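Local coordinates for protein acetylene hydratase Ahy (Pelobacter acetylenicus, PDB 2E7Z) that catalyses the hydration of acetylene to acetaldehyde, using a tungsten-bis(molybdopterin guanine dinucleotide) cofactor and a [4Fe-4S] cluster, at residues Thr108-Tyr116 / Arg462-Glu470. Numbering follows the deposited sequence.
Sequences TEINQQSEY and RPVVQPNWE. With MGD (2-amino-5,6-dimercapto-7-methyl-3,7,8a,9-tetrahydro-8-oxa-1,3,9,10-tetraaza-anthracen-4-one guanosine dinucleotide), chain E.
Gln466 and Gln113 meet amide to amide, their planes only 3° apart: NE2 of Gln466 gives an almost straight bond to OE1 of Gln113 (2.9 Å), in the carbonyl plane and on a lone pair. The other half of the Gln113 amide turns back on its own loop, NE2 bonding Ile110 O at 3.0 Å and also reaching Asn12 OD1, so the group is fixed in rotation. A leucine in place of Gln113 would probably lose this amide-to-amide bond, leaving Gln466 NE2 and Ile110 O without the partner described here. Further along, Val465 N donates to Tyr116 OH (3.0 Å), and a water held by this hydroxyl, Gln113 O and Pro463 O bridges the backbones.

Residues 108-116 follow strand 103-107 of the mixed sheet in this DMSO reductase family fold, where Thr108 and Asn111, with Arg462 of the other loop, help bind one MGD. The apolar part is Ile110 on Trp469: with CG1 roughly anti to the backbone N (chi1 -151°) and the chain bent at chi2, CD1 comes over the five-membered ring, 3.8 Å from its centroid, in a CH-pi contact, while CB lies against CZ2. At the indole edge a second water joins Trp469 NE1 to Ile110 N.

The Arg462 guanidinium takes guanine O6 at its edge, NH2 at 2.9 Å and NH1 at 3.1 Å; NH1 also makes a weak bond to Asn111 O, and Gln112 O lies over one face. Asp457 forms a salt bridge with NH2 and Gln7 accepts from NH1. At the pyrophosphate, Thr108 OG1 donates to O2A (2.6 Å) and Asn111 ND2 to O1A.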
ATOM      1  N   THR A 108      -8.668   2.426  -3.521  1.00  6.49           N
ATOM      2  CA  THR A 108      -7.505   1.612  -3.854  1.00  6.18           C
ATOM      3  C   THR A 108      -7.530   1.339  -5.349  1.00  6.09           C
ATOM      4  O   THR A 108      -8.216   0.392  -5.812  1.00  7.03           O
ATOM      5  CB  THR A 108      -7.499   0.295  -3.072  1.00  6.90           C
ATOM      6  OG1 THR A 108      -7.480   0.611  -1.669  1.00  7.61           O
ATOM      7  CG2 THR A 108      -6.276  -0.523  -3.438  1.00  8.53           C
ATOM      8  N   GLU A 109      -6.799   2.139  -6.123  1.00  6.58           N
ATOM      9  CA  GLU A 109      -6.912   2.016  -7.559  1.00  6.94           C
ATOM     10  C   GLU A 109      -6.260   0.735  -8.079  1.00  6.61           C
ATOM     11  O   GLU A 109      -6.685   0.237  -9.133  1.00  6.92           O
ATOM     12  CB  GLU A 109      -6.378   3.266  -8.273  1.00  7.28           C
ATOM     13  CG  GLU A 109      -6.428   3.201  -9.797  1.00  7.93           C
ATOM     14  CD  GLU A 109      -7.815   2.901 -10.379  1.00  7.58           C
ATOM     15  OE1 GLU A 109      -8.825   2.877  -9.629  1.00  7.57           O
ATOM     16  OE2 GLU A 109      -7.860   2.683 -11.603  1.00  7.31           O
ATOM     17  N   ILE A 110      -5.251   0.181  -7.385  1.00  6.76           N
ATOM     18  CA  ILE A 110      -4.656  -1.041  -7.935  1.00  7.40           C
ATOM     19  C   ILE A 110      -5.635  -2.203  -7.979  1.00  6.99           C
ATOM     20  O   ILE A 110      -5.435  -3.135  -8.758  1.00  7.16           O
ATOM     21  CB  ILE A 110      -3.338  -1.418  -7.200  1.00  7.93           C
ATOM     22  CG1 ILE A 110      -2.364  -2.182  -8.117  1.00  8.56           C
ATOM     23  CG2 ILE A 110      -3.601  -2.169  -5.898  1.00  8.81           C
ATOM     24  CD1 ILE A 110      -1.787  -1.347  -9.293  1.00  8.38           C
ATOM     25  N   ASN A 111      -6.674  -2.130  -7.153  1.00  6.96           N
ATOM     26  CA  ASN A 111      -7.664  -3.186  -7.171  1.00  7.12           C
ATOM     27  C   ASN A 111      -8.647  -3.103  -8.332  1.00  7.48           C
ATOM     28  O   ASN A 111      -9.436  -4.025  -8.528  1.00  8.93           O
ATOM     29  CB  ASN A 111      -8.471  -3.240  -5.856  1.00  6.52           C
ATOM     30  CG  ASN A 111      -7.639  -3.650  -4.653  1.00  7.67           C
ATOM     31  OD1 ASN A 111      -6.557  -4.219  -4.792  1.00  9.51           O
ATOM     32  ND2 ASN A 111      -8.138  -3.335  -3.471  1.00  9.14           N
ATOM     33  N   GLN A 112      -8.640  -1.973  -9.040  1.00  6.85           N
ATOM     34  CA  GLN A 112      -9.660  -1.654 -10.039  1.00  6.85           C
ATOM     35  C   GLN A 112      -9.079  -1.416 -11.416  1.00  6.49           C
ATOM     36  O   GLN A 112      -9.600  -1.881 -12.418  1.00  7.90           O
ATOM     37  CB  GLN A 112     -10.412  -0.405  -9.593  1.00  7.17           C
ATOM     38  CG  GLN A 112     -11.153  -0.605  -8.269  1.00  7.84           C
ATOM     39  CD  GLN A 112     -11.685   0.700  -7.774  1.00  7.94           C
ATOM     40  OE1 GLN A 112     -12.828   1.054  -8.046  1.00  8.74           O
ATOM     41  NE2 GLN A 112     -10.846   1.447  -7.066  1.00  8.13           N
ATOM     42  N   GLN A 113      -8.030  -0.590 -11.456  1.00  6.71           N
ATOM     43  CA  GLN A 113      -7.236  -0.358 -12.682  1.00  6.51           C
ATOM     44  C   GLN A 113      -8.174  -0.004 -13.833  1.00  7.00           C
ATOM     45  O   GLN A 113      -8.070  -0.580 -14.940  1.00  7.52           O
ATOM     46  CB  GLN A 113      -6.341  -1.555 -12.976  1.00  6.23           C
ATOM     47  CG  GLN A 113      -5.404  -1.741 -11.824  1.00  8.46           C
ATOM     48  CD  GLN A 113      -4.153  -2.538 -12.151  1.00  8.13           C
ATOM     49  OE1 GLN A 113      -3.493  -2.332 -13.189  1.00  9.35           O
ATOM     50  NE2 GLN A 113      -3.787  -3.415 -11.240  1.00  7.61           N
ATOM     51  N   SER A 114      -9.037   0.994 -13.570  1.00  6.37           N
ATOM     52  CA  SER A 114     -10.102   1.331 -14.490  1.00  7.21           C
ATOM     53  C   SER A 114     -10.382   2.813 -14.671  1.00  6.73           C
ATOM     54  O   SER A 114     -11.159   3.143 -15.551  1.00  7.56           O
ATOM     55  CB  SER A 114     -11.409   0.651 -14.059  1.00  7.53           C
ATOM     56  OG  SER A 114     -11.305  -0.750 -14.256  1.00  7.53           O
ATOM     57  N   GLU A 115      -9.752   3.713 -13.896  1.00  6.93           N
ATOM     58  CA  GLU A 115     -10.155   5.119 -14.013  1.00  6.92           C
ATOM     59  C   GLU A 115      -9.111   6.029 -14.661  1.00  6.94           C
ATOM     60  O   GLU A 115      -9.482   7.094 -15.140  1.00  7.09           O
ATOM     61  CB  GLU A 115     -10.702   5.693 -12.700  1.00  7.46           C
ATOM     62  CG  GLU A 115      -9.848   5.547 -11.432  1.00  7.75           C
ATOM     63  CD  GLU A 115      -8.723   6.556 -11.255  1.00  7.60           C
ATOM     64  OE1 GLU A 115      -8.697   7.650 -11.893  1.00  7.56           O
ATOM     65  OE2 GLU A 115      -7.836   6.280 -10.401  1.00  8.77           O
ATOM     66  N   TYR A 116      -7.832   5.640 -14.689  1.00  6.77           N
ATOM     67  CA  TYR A 116      -6.836   6.285 -15.548  1.00  7.61           C
ATOM     68  C   TYR A 116      -6.651   7.772 -15.236  1.00  7.50           C
ATOM     69  O   TYR A 116      -6.220   8.539 -16.095  1.00  9.43           O
ATOM     70  CB  TYR A 116      -7.150   6.074 -17.031  1.00  7.57           C
ATOM     71  CG  TYR A 116      -7.175   4.614 -17.414  1.00  6.73           C
ATOM     72  CD1 TYR A 116      -5.999   3.936 -17.687  1.00  8.13           C
ATOM     73  CD2 TYR A 116      -8.376   3.897 -17.431  1.00  6.92           C
ATOM     74  CE1 TYR A 116      -6.001   2.585 -18.018  1.00  7.30           C
ATOM     75  CE2 TYR A 116      -8.401   2.526 -17.735  1.00  7.30           C
ATOM     76  CZ  TYR A 116      -7.191   1.881 -18.014  1.00  7.65           C
ATOM     77  OH  TYR A 116      -7.156   0.542 -18.316  1.00  8.40           O
ATOM     78  N   ARG A 462     -12.700  -7.457 -17.370  1.00  8.27           N
ATOM     79  CA  ARG A 462     -12.303  -6.139 -17.849  1.00  8.62           C
ATOM     80  C   ARG A 462     -10.957  -6.120 -18.554  1.00  7.94           C
ATOM     81  O   ARG A 462     -10.034  -6.836 -18.158  1.00  8.37           O
ATOM     82  CB  ARG A 462     -12.280  -5.150 -16.670  1.00  7.54           C
ATOM     83  CG  ARG A 462     -11.227  -5.475 -15.571  1.00  8.80           C
ATOM     84  CD  ARG A 462     -11.472  -4.604 -14.357  1.00  7.58           C
ATOM     85  NE  ARG A 462     -10.543  -4.890 -13.264  1.00  7.71           N
ATOM     86  CZ  ARG A 462     -10.903  -4.934 -11.977  1.00  7.40           C
ATOM     87  NH1 ARG A 462      -9.997  -5.183 -11.043  1.00  7.80           N
ATOM     88  NH2 ARG A 462     -12.167  -4.691 -11.619  1.00  7.78           N
ATOM     89  N   PRO A 463     -10.822  -5.245 -19.556  1.00  8.01           N
ATOM     90  CA  PRO A 463      -9.491  -4.994 -20.113  1.00  8.00           C
ATOM     91  C   PRO A 463      -8.747  -4.021 -19.195  1.00  7.63           C
ATOM     92  O   PRO A 463      -9.392  -3.235 -18.491  1.00  7.90           O
ATOM     93  CB  PRO A 463      -9.806  -4.296 -21.423  1.00  8.48           C
ATOM     94  CG  PRO A 463     -11.049  -3.504 -21.128  1.00  8.30           C
ATOM     95  CD  PRO A 463     -11.851  -4.375 -20.168  1.00  8.17           C
ATOM     96  N   VAL A 464      -7.427  -4.059 -19.218  1.00  7.72           N
ATOM     97  CA  VAL A 464      -6.614  -3.069 -18.500  1.00  7.69           C
ATOM     98  C   VAL A 464      -5.376  -2.719 -19.304  1.00  7.55           C
ATOM     99  O   VAL A 464      -4.692  -3.605 -19.819  1.00  8.30           O
ATOM    100  CB  VAL A 464      -6.137  -3.605 -17.108  1.00  9.01           C
ATOM    101  CG1 VAL A 464      -5.285  -2.550 -16.386  1.00  9.74           C
ATOM    102  CG2 VAL A 464      -7.305  -3.994 -16.227  1.00  9.51           C
ATOM    103  N   VAL A 465      -5.109  -1.419 -19.408  1.00  7.28           N
ATOM    104  CA  VAL A 465      -3.793  -0.946 -19.809  1.00  8.13           C
ATOM    105  C   VAL A 465      -3.065  -0.502 -18.549  1.00  7.29           C
ATOM    106  O   VAL A 465      -3.590   0.283 -17.765  1.00  7.54           O
ATOM    107  CB  VAL A 465      -3.908   0.247 -20.800  1.00  9.05           C
ATOM    108  CG1 VAL A 465      -2.563   0.988 -20.975  1.00  9.88           C
ATOM    109  CG2 VAL A 465      -4.425  -0.240 -22.149  1.00  9.43           C
ATOM    110  N   GLN A 466      -1.845  -1.004 -18.381  1.00  8.67           N
ATOM    111  CA  GLN A 466      -0.989  -0.595 -17.260  1.00  8.28           C
ATOM    112  C   GLN A 466       0.069   0.387 -17.757  1.00  8.98           C
ATOM    113  O   GLN A 466       0.266   0.520 -18.964  1.00 10.53           O
ATOM    114  CB  GLN A 466      -0.298  -1.825 -16.679  1.00  9.56           C
ATOM    115  CG  GLN A 466      -1.303  -2.751 -16.012  1.00  9.57           C
ATOM    116  CD  GLN A 466      -0.658  -3.808 -15.143  1.00 11.94           C
ATOM    117  OE1 GLN A 466       0.334  -4.404 -15.538  1.00 14.94           O
ATOM    118  NE2 GLN A 466      -1.232  -4.053 -13.952  1.00 13.02           N
ATOM    119  N   PRO A 467       0.801   1.046 -16.839  1.00  8.91           N
ATOM    120  CA  PRO A 467       0.719   0.904 -15.377  1.00  9.09           C
ATOM    121  C   PRO A 467      -0.324   1.803 -14.718  1.00  9.00           C
ATOM    122  O   PRO A 467      -0.559   2.922 -15.184  1.00  9.77           O
ATOM    123  CB  PRO A 467       2.122   1.322 -14.922  1.00  9.08           C
ATOM    124  CG  PRO A 467       2.533   2.393 -15.941  1.00 10.17           C
ATOM    125  CD  PRO A 467       1.918   1.917 -17.262  1.00  9.06           C
ATOM    126  N   ASN A 468      -0.944   1.303 -13.645  1.00  8.90           N
ATOM    127  CA  ASN A 468      -1.898   2.099 -12.883  1.00  8.23           C
ATOM    128  C   ASN A 468      -1.419   2.627 -11.547  1.00  9.25           C
ATOM    129  O   ASN A 468      -2.172   3.263 -10.802  1.00  9.13           O
ATOM    130  CB  ASN A 468      -3.184   1.328 -12.801  1.00  8.46           C
ATOM    131  CG  ASN A 468      -3.810   1.201 -14.180  1.00  8.05           C
ATOM    132  OD1 ASN A 468      -3.878   0.113 -14.766  1.00 10.99           O
ATOM    133  ND2 ASN A 468      -4.175   2.346 -14.748  1.00  6.30           N
ATOM    134  N   TRP A 469      -0.129   2.395 -11.301  1.00  8.35           N
ATOM    135  CA  TRP A 469       0.629   3.196 -10.353  1.00  8.92           C
ATOM    136  C   TRP A 469       1.640   3.934 -11.209  1.00  8.69           C
ATOM    137  O   TRP A 469       2.556   3.322 -11.778  1.00  9.26           O
ATOM    138  CB  TRP A 469       1.344   2.311  -9.331  1.00  9.42           C
ATOM    139  CG  TRP A 469       0.469   1.800  -8.197  1.00  8.42           C
ATOM    140  CD1 TRP A 469      -0.694   2.342  -7.735  1.00  8.45           C
ATOM    141  CD2 TRP A 469       0.747   0.670  -7.364  1.00  8.95           C
ATOM    142  NE1 TRP A 469      -1.158   1.615  -6.662  1.00  9.52           N
ATOM    143  CE2 TRP A 469      -0.296   0.577  -6.423  1.00  8.91           C
ATOM    144  CE3 TRP A 469       1.767  -0.293  -7.342  1.00 11.20           C
ATOM    145  CZ2 TRP A 469      -0.346  -0.431  -5.468  1.00 10.07           C
ATOM    146  CZ3 TRP A 469       1.707  -1.291  -6.393  1.00 10.89           C
ATOM    147  CH2 TRP A 469       0.671  -1.353  -5.469  1.00 11.63           C
ATOM    148  N   GLU A 470       1.442   5.240 -11.330  1.00  8.31           N
ATOM    149  CA  GLU A 470       2.275   6.027 -12.232  1.00  9.13           C
ATOM    150  C   GLU A 470       3.671   6.146 -11.679  1.00  9.06           C
ATOM    151  O   GLU A 470       3.881   6.631 -10.556  1.00  9.90           O
ATOM    152  CB  GLU A 470       1.625   7.380 -12.479  1.00  8.96           C
ATOM    153  CG  GLU A 470       2.426   8.269 -13.436  1.00  9.98           C
ATOM    154  CD  GLU A 470       1.572   8.959 -14.499  1.00  9.47           C
ATOM    155  OE1 GLU A 470       1.150   8.280 -15.458  1.00 10.27           O
ATOM    156  OE2 GLU A 470       1.344  10.189 -14.406  1.00  9.84           O
TER
HETATM  157  PB  MGD E 801      -9.030  -3.899   1.741  1.00  8.87           P
HETATM  158  O1B MGD E 801      -9.026  -2.939   2.905  1.00  9.55           O
HETATM  159  O2B MGD E 801      -9.205  -5.354   1.980  1.00  9.31           O
HETATM  160  O3B MGD E 801      -7.687  -3.769   0.874  1.00  8.26           O
HETATM  161  O3A MGD E 801      -5.919  -2.006   1.151  1.00  9.36           O
HETATM  162  PA  MGD E 801      -7.027  -2.525   0.100  1.00  8.69           P
HETATM  163  O1A MGD E 801      -6.400  -3.125  -1.123  1.00  8.74           O
HETATM  164  O2A MGD E 801      -8.005  -1.397  -0.036  1.00  7.94           O
HETATM  165  O5' MGD E 801     -10.192  -3.379   0.752  1.00  8.04           O
HETATM  166  C5' MGD E 801     -10.184  -3.800  -0.602  1.00  8.87           C
HETATM  167  C4' MGD E 801     -11.636  -3.858  -1.035  1.00  6.98           C
HETATM  168  O4' MGD E 801     -11.646  -3.978  -2.466  1.00  7.65           O
HETATM  169  C3' MGD E 801     -12.370  -5.107  -0.557  1.00  7.56           C
HETATM  170  O3' MGD E 801     -13.545  -4.706   0.168  1.00  8.76           O
HETATM  171  C2' MGD E 801     -12.724  -5.918  -1.821  1.00  7.85           C
HETATM  172  O2' MGD E 801     -13.977  -6.629  -1.796  1.00  9.39           O
HETATM  173  C1' MGD E 801     -12.748  -4.829  -2.859  1.00  7.69           C
HETATM  174  N9  MGD E 801     -12.423  -5.229  -4.237  1.00  7.75           N
HETATM  175  C8  MGD E 801     -11.485  -6.120  -4.642  1.00  8.18           C
HETATM  176  N7  MGD E 801     -11.402  -6.150  -5.982  1.00  8.46           N
HETATM  177  C5  MGD E 801     -12.252  -5.207  -6.444  1.00  7.74           C
HETATM  178  C6  MGD E 801     -12.662  -4.699  -7.742  1.00  7.81           C
HETATM  179  O6  MGD E 801     -12.168  -5.144  -8.799  1.00  7.80           O
HETATM  180  N1  MGD E 801     -13.565  -3.703  -7.732  1.00  7.29           N
HETATM  181  C2  MGD E 801     -14.171  -3.226  -6.650  1.00  7.44           C
HETATM  182  N2  MGD E 801     -15.073  -2.212  -6.789  1.00  7.98           N
HETATM  183  N3  MGD E 801     -13.851  -3.651  -5.431  1.00  7.44           N
HETATM  184  C4  MGD E 801     -12.913  -4.611  -5.299  1.00  7.54           C
HETATM  185  C10 MGD E 801      -4.639  -2.640   1.136  1.00 10.88           C
HETATM  186  C11 MGD E 801      -3.704  -1.748   1.925  1.00 10.61           C
HETATM  187  O11 MGD E 801      -4.162  -1.811   3.274  1.00  8.62           O
HETATM  188  C12 MGD E 801      -2.286  -2.251   1.810  1.00 11.01           C
HETATM  189  S12 MGD E 801      -1.641  -2.502   0.246  1.00 13.53           S
HETATM  190  C13 MGD E 801      -1.529  -2.439   2.903  1.00 11.18           C
HETATM  191  S13 MGD E 801       0.029  -3.123   2.821  1.00 14.62           S
HETATM  192  C14 MGD E 801      -1.992  -2.087   4.283  1.00 10.51           C
HETATM  193  N15 MGD E 801      -2.243  -3.266   5.097  1.00 10.42           N
HETATM  194  C16 MGD E 801      -2.776  -2.989   6.322  1.00 10.39           C
HETATM  195  C17 MGD E 801      -2.525  -3.783   7.532  1.00 10.57           C
HETATM  196  O17 MGD E 801      -1.772  -4.781   7.491  1.00 11.93           O
HETATM  197  N18 MGD E 801      -3.123  -3.390   8.674  1.00 10.82           N
HETATM  198  C19 MGD E 801      -3.935  -2.307   8.757  1.00  9.48           C
HETATM  199  N19 MGD E 801      -4.511  -1.969   9.930  1.00 10.76           N
HETATM  200  N20 MGD E 801      -4.223  -1.558   7.684  1.00  9.83           N
HETATM  201  C21 MGD E 801      -3.678  -1.836   6.494  1.00 10.49           C
HETATM  202  N22 MGD E 801      -3.953  -1.057   5.444  1.00  9.47           N
HETATM  203  C23 MGD E 801      -3.250  -1.208   4.188  1.00 10.39           C
HETATM  204  O   HOH W   1      -3.720   1.273  -5.133  1.00  7.69           O
HETATM  205  O   HOH W   2      -9.305  -0.792 -17.408  1.00  7.41           O